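Local coordinates for protein UTP-glucose-1-phosphate uridylyltransferase 2 (Trypanosoma brucei, PDB 3GUE) that probably catalyses the reversible transfer of a uridylyl group from UTP to glucose 1-phosphate, giving UDP-glucose and diphosphate, at residues 325-333 / 345-355; 159-167 / 186-197. One frame throughout, in Å; residues are numbered along the deposited sequence.

Interaction 1 (325-333 / 345-355); sequences RLPVMRNPK and VYQLEVAMGAA
Met329 to Lys333 and Val345 to Glu349 face each other as the two arms of an antiparallel beta hairpin. Three hydrogen-bonded pairs, Met329 with Glu349, Asn331 with Gln347 and Lys333 with Val345, each contribute two backbone bonds; the bond from Gln347 N to Asn331 O, 2.7 Å long, is almost straight at 176°. Pro332, which has no N-H to give, fits a non-hydrogen-bonded position opposite Tyr346. Past the ladder the chains part, and a water takes over: it donates to Pro327 O and accepts from Ala351 N at 2.9 Å.

Stacking marks the face bearing Arg330 and Tyr346. Arg330 runs alongside the tyrosine because chi1 of -172° swings its CG away from the backbone N; its CD sits 3.9 Å from the ring centroid, and beyond it the guanidinium lies flat against Tyr346, the planes 8° apart. A long, flat-ended side chain can thus give both a CH-pi contact and a stack.

Asn331, Gln347, Glu349 and Lys333 lie on the other face. Gln347 NE2 donates to Glu349 OE2 at 3.2 Å, on its syn side, while Asn331 ND2 makes only a weak bond to OE1. Lys333 lays its CG 3.4 Å from Gln347 OE1.

Apolar contacts close the open end: Leu326 CB meets Val350 CG1 at 3.6 Å, and Ala354, small enough to allow a close approach, sets its CB against Pro327 CD.

The backbone ladder therefore fixes the register. Gln347 holds Glu349 by OE2, whereas OE1 has a weak donor and faces the acceptor Gln347 O; the stack secures the opposite face.

Interaction 2 (159-167 / 186-197); sequences ELMQNRVPK and WVPPGHGDVYTV. With UPG (uridine-5'-diphosphate-glucose), chain C.
The uracil end of the UDP-glucose pocket is built where Gln162 meets the turn Pro188 to Asp193. Gln162 OE1 accepts from uracil N3 at 2.7 Å, and its NE2 donates to Asp193 OD2 at 3.1 Å, in the amide plane, with only weak bonds to Gly190 O and uracil O4. An amide suits this place because it accepts at one end and donates at the other. Asp193 OD2 also receives Asn163 N at 3.0 Å, nearly along its C-O axis. Gly190 N points a weak bond at O4, and its positive phi (102°) suits glycine. His191 NE2 reaches the beta phosphate oxygen O1B in a bond of 2.6 Å.

Beyond the base, Val165 and Val187 form a hydrogen-bonded antiparallel pair, and Val165 CG1 packs on Pro189 CB. Arg164, extended from CG to NE, lays its guanidinium over the Trp186 indole in a cation-pi stack, CZ 4.0 Å from the five-membered-ring centroid. At the other end Leu160 CG meets Val197 CG1 at 3.6 Å.

Asp193 is thus a second-shell residue: by holding NE2 it fixes the rotation of the Gln162 amide, leaving OE1 turned to the imide N-H that distinguishes uracil from cytosine.

In the fold
Both segments of interaction 2 come earlier in the chain than those of interaction 1, and the centres of the two contacts lie about 11 Å apart. The two contacts share a four-stranded antiparallel sheet, in which strand 344-349 of interaction 1 neighbours strand 165-169 of interaction 2, with 186-187 and 329-334 at its edges. Interaction 2 also touches the seven-stranded mixed sheet through 159-161, one of its two edge strands. Residues 350-352 meet residues 191-195 directly: Val350 O probably accepts from Gly192 N, His191 ND1 pairs with Met352 N, and Tyr195 OH with Met352 O. The hairpin's exit thus backs the histidine that holds the nucleotide's diphosphate, tying the smaller sheet to the nucleotide site.

Interaction 1 (325-333 / 345-355)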
loop_
_atom_site.group_PDB
_atom_site.type_symbol
_atom_site.label_atom_id
_atom_site.label_comp_id
_atom_site.label_asym_id
_atom_site.label_seq_id
_atom_site.Cartn_x
_atom_site.Cartn_y
_atom_site.Cartn_z
ATOM N N ARG A 325 3.430 -13.527 -14.954
ATOM C CA ARG A 325 3.723 -14.585 -13.990
ATOM C C ARG A 325 4.046 -13.996 -12.621
ATOM O O ARG A 325 5.083 -14.331 -12.053
ATOM C CB ARG A 325 4.932 -15.430 -14.453
ATOM C CG ARG A 325 4.869 -15.955 -15.869
ATOM C CD ARG A 325 6.117 -16.779 -16.247
ATOM N NE ARG A 325 7.139 -15.997 -16.955
ATOM C CZ ARG A 325 8.157 -15.363 -16.370
ATOM N NH1 ARG A 325 8.310 -15.397 -15.056
ATOM N NH2 ARG A 325 9.029 -14.682 -17.106
ATOM N N LEU A 326 3.197 -13.105 -12.099
ATOM C CA LEU A 326 3.406 -12.581 -10.752
ATOM C C LEU A 326 3.202 -13.699 -9.727
ATOM O O LEU A 326 2.308 -14.525 -9.888
ATOM C CB LEU A 326 2.451 -11.412 -10.464
ATOM C CG LEU A 326 2.676 -10.065 -11.171
ATOM C CD1 LEU A 326 1.527 -9.126 -10.859
ATOM C CD2 LEU A 326 3.969 -9.406 -10.732
ATOM N N PRO A 327 4.033 -13.740 -8.675
ATOM C CA PRO A 327 3.847 -14.790 -7.654
ATOM C C PRO A 327 2.567 -14.621 -6.832
ATOM O O PRO A 327 2.268 -13.513 -6.321
ATOM C CB PRO A 327 5.091 -14.666 -6.770
ATOM C CG PRO A 327 5.597 -13.308 -6.991
ATOM C CD PRO A 327 5.157 -12.848 -8.357
ATOM N N VAL A 328 1.805 -15.713 -6.724
ATOM C CA VAL A 328 0.531 -15.657 -6.028
ATOM C C VAL A 328 0.813 -15.745 -4.535
ATOM O O VAL A 328 1.663 -16.519 -4.107
ATOM C CB VAL A 328 -0.450 -16.767 -6.464
ATOM C CG1 VAL A 328 0.121 -18.193 -6.173
ATOM C CG2 VAL A 328 -1.804 -16.562 -5.790
ATOM N N MET A 329 0.112 -14.913 -3.759
ATOM C CA MET A 329 0.245 -14.928 -2.314
ATOM C C MET A 329 -1.069 -15.503 -1.800
ATOM O O MET A 329 -2.141 -15.092 -2.233
ATOM C CB MET A 329 0.462 -13.505 -1.773
ATOM C CG MET A 329 1.537 -12.695 -2.524
ATOM S SD MET A 329 2.028 -11.179 -1.671
ATOM C CE MET A 329 0.585 -10.122 -1.894
ATOM N N ARG A 330 -0.972 -16.458 -0.884
ATOM C CA ARG A 330 -2.132 -17.223 -0.441
ATOM C C ARG A 330 -2.417 -16.776 0.971
ATOM O O ARG A 330 -1.807 -17.262 1.920
ATOM C CB ARG A 330 -1.829 -18.726 -0.516
ATOM C CG ARG A 330 -3.022 -19.658 -0.250
ATOM C CD ARG A 330 -2.542 -21.015 0.216
ATOM N NE ARG A 330 -1.792 -20.924 1.467
ATOM C CZ ARG A 330 -1.396 -21.966 2.197
ATOM N NH1 ARG A 330 -1.700 -23.213 1.832
ATOM N NH2 ARG A 330 -0.701 -21.764 3.310
ATOM N N ASN A 331 -3.322 -15.814 1.080
ATOM C CA ASN A 331 -3.590 -15.078 2.313
ATOM C C ASN A 331 -4.764 -15.664 3.113
ATOM O O ASN A 331 -5.916 -15.511 2.711
ATOM C CB ASN A 331 -3.880 -13.596 1.955
ATOM C CG ASN A 331 -3.478 -12.621 3.047
ATOM O OD1 ASN A 331 -2.845 -12.980 4.036
ATOM N ND2 ASN A 331 -3.825 -11.361 2.849
ATOM N N PRO A 332 -4.478 -16.309 4.262
ATOM C CA PRO A 332 -5.533 -16.970 5.039
ATOM C C PRO A 332 -6.281 -15.934 5.878
ATOM O O PRO A 332 -5.649 -15.054 6.467
ATOM C CB PRO A 332 -4.736 -17.923 5.936
ATOM C CG PRO A 332 -3.462 -17.151 6.209
ATOM C CD PRO A 332 -3.157 -16.429 4.921
ATOM N N LYS A 333 -7.608 -16.026 5.912
ATOM C CA LYS A 333 -8.484 -15.095 6.632
ATOM C C LYS A 333 -9.737 -15.857 7.052
ATOM O O LYS A 333 -9.898 -17.026 6.737
ATOM C CB LYS A 333 -8.955 -13.942 5.719
ATOM C CG LYS A 333 -7.905 -12.960 5.194
ATOM C CD LYS A 333 -7.392 -12.035 6.241
ATOM C CE LYS A 333 -6.279 -11.139 5.666
ATOM N NZ LYS A 333 -5.544 -10.442 6.754
ATOM N N VAL A 345 -10.888 -18.972 5.059
ATOM C CA VAL A 345 -10.724 -18.829 3.614
ATOM C C VAL A 345 -9.295 -18.467 3.236
ATOM O O VAL A 345 -8.442 -18.216 4.096
ATOM C CB VAL A 345 -11.720 -17.784 2.966
ATOM C CG1 VAL A 345 -13.183 -18.267 3.110
ATOM C CG2 VAL A 345 -11.545 -16.376 3.547
ATOM N N TYR A 346 -9.056 -18.433 1.933
ATOM C CA TYR A 346 -7.790 -18.009 1.381
ATOM C C TYR A 346 -8.085 -16.918 0.352
ATOM O O TYR A 346 -8.938 -17.098 -0.517
ATOM C CB TYR A 346 -7.069 -19.171 0.687
ATOM C CG TYR A 346 -6.456 -20.262 1.555
ATOM C CD1 TYR A 346 -5.564 -19.960 2.588
ATOM C CD2 TYR A 346 -6.691 -21.622 1.260
ATOM C CE1 TYR A 346 -4.960 -20.991 3.359
ATOM C CE2 TYR A 346 -6.096 -22.651 2.009
ATOM C CZ TYR A 346 -5.242 -22.334 3.055
ATOM O OH TYR A 346 -4.677 -23.349 3.800
ATOM N N GLN A 347 -7.392 -15.780 0.480
ATOM C CA GLN A 347 -7.414 -14.739 -0.533
ATOM C C GLN A 347 -6.158 -14.825 -1.405
ATOM O O GLN A 347 -5.025 -14.737 -0.921
ATOM C CB GLN A 347 -7.593 -13.364 0.112
ATOM C CG GLN A 347 -8.773 -13.360 1.110
ATOM C CD GLN A 347 -8.929 -12.092 1.939
ATOM O OE1 GLN A 347 -9.928 -11.941 2.631
ATOM N NE2 GLN A 347 -7.954 -11.194 1.889
ATOM N N LEU A 348 -6.381 -15.064 -2.696
ATOM C CA LEU A 348 -5.302 -15.152 -3.667
ATOM C C LEU A 348 -5.068 -13.727 -4.203
ATOM O O LEU A 348 -6.000 -13.067 -4.643
ATOM C CB LEU A 348 -5.670 -16.113 -4.792
ATOM C CG LEU A 348 -6.081 -17.546 -4.455
ATOM C CD1 LEU A 348 -6.140 -18.370 -5.731
ATOM C CD2 LEU A 348 -5.177 -18.210 -3.440
ATOM N N GLU A 349 -3.825 -13.256 -4.113
ATOM C CA GLU A 349 -3.492 -11.855 -4.370
ATOM C C GLU A 349 -2.093 -11.772 -4.949
ATOM O O GLU A 349 -1.237 -12.599 -4.610
ATOM C CB GLU A 349 -3.483 -11.054 -3.065
ATOM C CG GLU A 349 -4.841 -10.769 -2.449
ATOM C CD GLU A 349 -4.840 -11.047 -0.965
ATOM O OE1 GLU A 349 -3.945 -11.794 -0.532
ATOM O OE2 GLU A 349 -5.708 -10.524 -0.236
ATOM N N VAL A 350 -1.865 -10.760 -5.791
ATOM C CA VAL A 350 -0.520 -10.385 -6.253
ATOM C C VAL A 350 -0.141 -8.938 -5.906
ATOM O O VAL A 350 -1.019 -8.089 -5.690
ATOM C CB VAL A 350 -0.379 -10.550 -7.780
ATOM C CG1 VAL A 350 -0.213 -11.997 -8.142
ATOM C CG2 VAL A 350 -1.595 -9.941 -8.503
ATOM N N ALA A 351 1.171 -8.663 -5.862
ATOM C CA ALA A 351 1.709 -7.321 -5.523
ATOM C C ALA A 351 2.388 -6.697 -6.764
ATOM O O ALA A 351 3.171 -7.362 -7.474
ATOM C CB ALA A 351 2.681 -7.424 -4.391
ATOM N N MET A 352 2.108 -5.425 -7.014
ATOM C CA MET A 352 2.624 -4.791 -8.231
ATOM C C MET A 352 4.163 -4.748 -8.213
ATOM O O MET A 352 4.806 -4.701 -9.267
ATOM C CB MET A 352 1.979 -3.435 -8.476
ATOM C CG MET A 352 2.310 -2.400 -7.428
ATOM S SD MET A 352 1.989 -0.752 -8.058
ATOM C CE MET A 352 2.994 0.192 -6.928
ATOM N N GLY A 353 4.753 -4.821 -7.023
ATOM C CA GLY A 353 6.205 -4.697 -6.893
ATOM C C GLY A 353 6.902 -5.944 -7.412
ATOM O O GLY A 353 8.064 -5.895 -7.764
ATOM N N ALA A 354 6.177 -7.063 -7.469
ATOM C CA ALA A 354 6.740 -8.347 -7.885
ATOM C C ALA A 354 7.113 -8.376 -9.388
ATOM O O ALA A 354 7.826 -9.278 -9.848
ATOM C CB ALA A 354 5.761 -9.514 -7.485
ATOM N N ALA A 355 6.633 -7.385 -10.140
ATOM C CA ALA A 355 7.027 -7.209 -11.555
ATOM C C ALA A 355 8.488 -6.763 -11.695
ATOM O O ALA A 355 8.998 -6.577 -12.810
ATOM C CB ALA A 355 6.095 -6.209 -12.275
HETATM O O HOH W 1 2.924 -11.001 -6.234
#

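Interaction 2 (159-167 / 186-197)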
loop_
_atom_site.group_PDB
_atom_site.type_symbol
_atom_site.label_atom_id
_atom_site.label_comp_id
_atom_site.label_asym_id
_atom_site.label_seq_id
_atom_site.Cartn_x
_atom_site.Cartn_y
_atom_site.Cartn_z
ATOM N N GLU A 159 -11.276 6.987 -13.158
ATOM C CA GLU A 159 -11.388 5.667 -12.578
ATOM C C GLU A 159 -10.720 4.592 -13.413
ATOM O O GLU A 159 -10.879 4.564 -14.641
ATOM C CB GLU A 159 -12.843 5.268 -12.304
ATOM C CG GLU A 159 -12.924 4.035 -11.400
ATOM C CD GLU A 159 -14.340 3.768 -10.891
ATOM O OE1 GLU A 159 -15.247 3.618 -11.710
ATOM O OE2 GLU A 159 -14.517 3.685 -9.662
ATOM N N LEU A 160 -10.005 3.713 -12.716
ATOM C CA LEU A 160 -9.539 2.439 -13.265
ATOM C C LEU A 160 -10.121 1.375 -12.354
ATOM O O LEU A 160 -9.663 1.196 -11.224
ATOM C CB LEU A 160 -8.001 2.371 -13.303
ATOM C CG LEU A 160 -7.354 1.170 -14.016
ATOM C CD1 LEU A 160 -7.399 1.257 -15.555
ATOM C CD2 LEU A 160 -5.956 0.994 -13.550
ATOM N N MET A 161 -11.156 0.691 -12.825
ATOM C CA MET A 161 -11.815 -0.319 -12.019
ATOM C C MET A 161 -11.055 -1.634 -12.136
ATOM O O MET A 161 -10.876 -2.171 -13.219
ATOM C CB MET A 161 -13.300 -0.512 -12.423
ATOM C CG MET A 161 -14.053 -1.465 -11.468
ATOM S SD MET A 161 -14.449 -0.692 -9.873
ATOM C CE MET A 161 -15.665 0.494 -10.365
ATOM N N GLN A 162 -10.586 -2.129 -11.005
ATOM C CA GLN A 162 -9.890 -3.383 -10.999
ATOM C C GLN A 162 -10.900 -4.531 -10.923
ATOM O O GLN A 162 -12.121 -4.325 -10.921
ATOM C CB GLN A 162 -8.841 -3.431 -9.874
ATOM C CG GLN A 162 -9.383 -3.550 -8.443
ATOM C CD GLN A 162 -8.246 -3.751 -7.451
ATOM O OE1 GLN A 162 -8.026 -2.929 -6.563
ATOM N NE2 GLN A 162 -7.483 -4.810 -7.642
ATOM N N ASN A 163 -10.376 -5.739 -10.919
ATOM C CA ASN A 163 -11.164 -6.939 -10.846
ATOM C C ASN A 163 -11.500 -7.294 -9.401
ATOM O O ASN A 163 -11.063 -6.625 -8.458
ATOM C CB ASN A 163 -10.372 -8.076 -11.484
ATOM C CG ASN A 163 -9.945 -7.759 -12.912
ATOM O OD1 ASN A 163 -8.764 -7.869 -13.263
ATOM N ND2 ASN A 163 -10.904 -7.371 -13.739
ATOM N N ARG A 164 -12.351 -8.302 -9.267
ATOM C CA ARG A 164 -12.618 -8.985 -7.997
ATOM C C ARG A 164 -12.620 -10.490 -8.182
ATOM O O ARG A 164 -12.931 -11.007 -9.273
ATOM C CB ARG A 164 -13.908 -8.526 -7.328
ATOM C CG ARG A 164 -15.153 -8.536 -8.193
ATOM C CD ARG A 164 -16.351 -8.197 -7.307
ATOM N NE ARG A 164 -17.628 -8.603 -7.896
ATOM C CZ ARG A 164 -18.794 -8.510 -7.256
ATOM N NH1 ARG A 164 -18.839 -8.015 -6.020
ATOM N NH2 ARG A 164 -19.918 -8.894 -7.850
ATOM N N VAL A 165 -12.270 -11.174 -7.096
ATOM C CA VAL A 165 -12.089 -12.609 -7.102
ATOM C C VAL A 165 -12.802 -13.190 -5.867
ATOM O O VAL A 165 -12.893 -12.538 -4.832
ATOM C CB VAL A 165 -10.552 -13.033 -7.202
ATOM C CG1 VAL A 165 -9.839 -12.319 -8.352
ATOM C CG2 VAL A 165 -9.787 -12.801 -5.932
ATOM N N PRO A 166 -13.344 -14.412 -5.970
ATOM C CA PRO A 166 -13.955 -14.882 -4.722
ATOM C C PRO A 166 -12.917 -15.341 -3.699
ATOM O O PRO A 166 -11.830 -15.803 -4.075
ATOM C CB PRO A 166 -14.816 -16.070 -5.199
ATOM C CG PRO A 166 -14.094 -16.614 -6.357
ATOM C CD PRO A 166 -13.487 -15.402 -7.063
ATOM N N LYS A 167 -13.222 -15.132 -2.421
ATOM C CA LYS A 167 -12.515 -15.776 -1.317
ATOM C C LYS A 167 -12.882 -17.245 -1.452
ATOM O O LYS A 167 -14.008 -17.560 -1.849
ATOM C CB LYS A 167 -13.025 -15.268 0.018
ATOM C CG LYS A 167 -12.747 -13.792 0.260
ATOM C CD LYS A 167 -13.370 -13.375 1.574
ATOM C CE LYS A 167 -13.297 -11.864 1.741
ATOM N NZ LYS A 167 -13.794 -11.436 3.086
ATOM N N TRP A 186 -16.113 -11.810 -1.657
ATOM C CA TRP A 186 -15.252 -11.303 -2.720
ATOM C C TRP A 186 -14.104 -10.476 -2.159
ATOM O O TRP A 186 -14.298 -9.809 -1.148
ATOM C CB TRP A 186 -16.063 -10.369 -3.623
ATOM C CG TRP A 186 -17.098 -11.068 -4.360
ATOM C CD1 TRP A 186 -18.400 -11.262 -3.974
ATOM C CD2 TRP A 186 -16.951 -11.693 -5.634
ATOM N NE1 TRP A 186 -19.070 -11.966 -4.943
ATOM C CE2 TRP A 186 -18.209 -12.244 -5.972
ATOM C CE3 TRP A 186 -15.875 -11.837 -6.528
ATOM C CZ2 TRP A 186 -18.424 -12.942 -7.159
ATOM C CZ3 TRP A 186 -16.079 -12.532 -7.706
ATOM C CH2 TRP A 186 -17.367 -13.061 -8.027
ATOM N N VAL A 187 -12.954 -10.493 -2.840
ATOM C CA VAL A 187 -11.851 -9.508 -2.600
ATOM C C VAL A 187 -11.183 -9.053 -3.890
ATOM O O VAL A 187 -11.023 -9.865 -4.786
ATOM C CB VAL A 187 -10.707 -10.053 -1.725
ATOM C CG1 VAL A 187 -11.049 -9.928 -0.273
ATOM C CG2 VAL A 187 -10.341 -11.485 -2.106
ATOM N N PRO A 188 -10.736 -7.768 -3.950
ATOM C CA PRO A 188 -9.869 -7.318 -5.054
ATOM C C PRO A 188 -8.590 -8.165 -4.986
ATOM O O PRO A 188 -8.120 -8.440 -3.876
ATOM C CB PRO A 188 -9.568 -5.845 -4.705
ATOM C CG PRO A 188 -9.846 -5.722 -3.231
ATOM C CD PRO A 188 -10.994 -6.677 -2.991
ATOM N N PRO A 189 -8.040 -8.584 -6.143
ATOM C CA PRO A 189 -6.936 -9.564 -6.107
ATOM C C PRO A 189 -5.505 -9.014 -5.848
ATOM O O PRO A 189 -4.525 -9.639 -6.269
ATOM C CB PRO A 189 -7.022 -10.205 -7.485
ATOM C CG PRO A 189 -7.620 -9.163 -8.377
ATOM C CD PRO A 189 -8.411 -8.208 -7.531
ATOM N N GLY A 190 -5.397 -7.853 -5.201
ATOM C CA GLY A 190 -4.099 -7.210 -4.899
ATOM C C GLY A 190 -3.872 -6.082 -5.883
ATOM O O GLY A 190 -4.498 -6.069 -6.930
ATOM N N HIS A 191 -3.018 -5.118 -5.523
ATOM C CA HIS A 191 -2.542 -4.088 -6.439
ATOM C C HIS A 191 -1.681 -4.630 -7.618
ATOM O O HIS A 191 -1.539 -3.965 -8.634
ATOM C CB HIS A 191 -1.887 -2.895 -5.674
ATOM C CG HIS A 191 -0.935 -3.317 -4.585
ATOM N ND1 HIS A 191 0.268 -3.930 -4.844
ATOM C CD2 HIS A 191 -1.051 -3.284 -3.234
ATOM C CE1 HIS A 191 0.873 -4.234 -3.703
ATOM N NE2 HIS A 191 0.088 -3.857 -2.707
ATOM N N GLY A 192 -1.158 -5.851 -7.512
ATOM C CA GLY A 192 -0.527 -6.513 -8.658
ATOM C C GLY A 192 -1.456 -6.602 -9.855
ATOM O O GLY A 192 -0.981 -6.751 -10.995
ATOM N N ASP A 193 -2.770 -6.474 -9.576
ATOM C CA ASP A 193 -3.879 -6.544 -10.536
ATOM C C ASP A 193 -3.790 -5.407 -11.552
ATOM O O ASP A 193 -4.312 -5.507 -12.649
ATOM C CB ASP A 193 -5.213 -6.467 -9.767
ATOM C CG ASP A 193 -6.433 -6.929 -10.572
ATOM O OD1 ASP A 193 -6.337 -7.843 -11.418
ATOM O OD2 ASP A 193 -7.540 -6.413 -10.298
ATOM N N VAL A 194 -3.108 -4.325 -11.181
ATOM C CA VAL A 194 -2.996 -3.147 -12.046
ATOM C C VAL A 194 -2.581 -3.392 -13.512
ATOM O O VAL A 194 -3.099 -2.753 -14.425
ATOM C CB VAL A 194 -2.081 -2.059 -11.399
ATOM C CG1 VAL A 194 -0.599 -2.534 -11.319
ATOM C CG2 VAL A 194 -2.227 -0.740 -12.166
ATOM N N TYR A 195 -1.667 -4.333 -13.736
ATOM C CA TYR A 195 -1.091 -4.517 -15.064
ATOM C C TYR A 195 -2.136 -5.104 -16.026
ATOM O O TYR A 195 -2.382 -4.541 -17.105
ATOM C CB TYR A 195 0.197 -5.354 -15.012
ATOM C CG TYR A 195 1.265 -4.831 -14.052
ATOM C CD1 TYR A 195 1.924 -3.601 -14.274
ATOM C CD2 TYR A 195 1.618 -5.565 -12.918
ATOM C CE1 TYR A 195 2.905 -3.126 -13.380
ATOM C CE2 TYR A 195 2.601 -5.104 -12.033
ATOM C CZ TYR A 195 3.238 -3.879 -12.265
ATOM O OH TYR A 195 4.219 -3.443 -11.379
ATOM N N THR A 196 -2.768 -6.192 -15.610
ATOM C CA THR A 196 -3.889 -6.814 -16.363
ATOM C C THR A 196 -5.110 -5.902 -16.525
ATOM O O THR A 196 -5.710 -5.845 -17.598
ATOM C CB THR A 196 -4.291 -8.190 -15.775
ATOM O OG1 THR A 196 -5.265 -8.830 -16.620
ATOM C CG2 THR A 196 -4.842 -8.062 -14.382
ATOM N N VAL A 197 -5.426 -5.139 -15.493
ATOM C CA VAL A 197 -6.514 -4.160 -15.575
ATOM C C VAL A 197 -6.224 -3.075 -16.616
ATOM O O VAL A 197 -7.097 -2.768 -17.455
ATOM C CB VAL A 197 -6.811 -3.549 -14.206
ATOM C CG1 VAL A 197 -7.755 -2.356 -14.345
ATOM C CG2 VAL A 197 -7.393 -4.636 -13.264
HETATM N N1 UPG C . -4.837 -1.866 -3.074
HETATM C C2 UPG C . -5.520 -1.906 -4.307
HETATM N N3 UPG C . -6.014 -3.131 -4.718
HETATM C C4 UPG C . -5.865 -4.288 -3.990
HETATM C C5 UPG C . -5.170 -4.261 -2.774
HETATM C C6 UPG C . -4.648 -3.059 -2.308
HETATM O O2 UPG C . -5.733 -0.920 -5.028
HETATM O O4 UPG C . -6.364 -5.324 -4.451
HETATM C C1C UPG C . -4.276 -0.566 -2.583
HETATM C C2C UPG C . -4.523 -0.113 -1.141
HETATM O O2C UPG C . -5.811 0.506 -1.014
HETATM C C3C UPG C . -3.407 0.919 -0.996
HETATM C C4C UPG C . -2.260 0.267 -1.752
HETATM O O4C UPG C . -2.846 -0.698 -2.666
HETATM O O3C UPG C . -3.780 2.107 -1.693
HETATM C C5C UPG C . -1.305 -0.514 -0.791
HETATM O O5C UPG C . -1.890 -1.645 -0.204
HETATM P PA UPG C . -1.617 -2.015 1.343
HETATM O O1A UPG C . -1.821 -0.737 2.082
HETATM O O2A UPG C . -2.354 -3.215 1.756
HETATM O O3A UPG C . 0.000 -2.318 1.330
HETATM P PB UPG C . 0.736 -3.746 1.071
HETATM O O1B UPG C . 0.217 -4.306 -0.189
HETATM O O2B UPG C . 0.740 -4.584 2.311
HETATM O O3B UPG C . 2.245 -3.215 0.939
HETATM C "C1'" UPG C . 2.596 -2.345 -0.199
HETATM C "C2'" UPG C . 3.687 -3.021 -1.016
HETATM C "C3'" UPG C . 4.864 -3.283 -0.085
HETATM C "C4'" UPG C . 5.372 -1.941 0.465
HETATM C "C5'" UPG C . 4.228 -1.192 1.195
HETATM C "C6'" UPG C . 4.617 0.240 1.459
HETATM O "O2'" UPG C . 3.229 -4.268 -1.570
HETATM O "O3'" UPG C . 5.861 -4.005 -0.788
HETATM O "O4'" UPG C . 6.460 -2.144 1.354
HETATM O "O5'" UPG C . 3.019 -1.100 0.392
HETATM O "O6'" UPG C . 3.738 0.791 2.442
#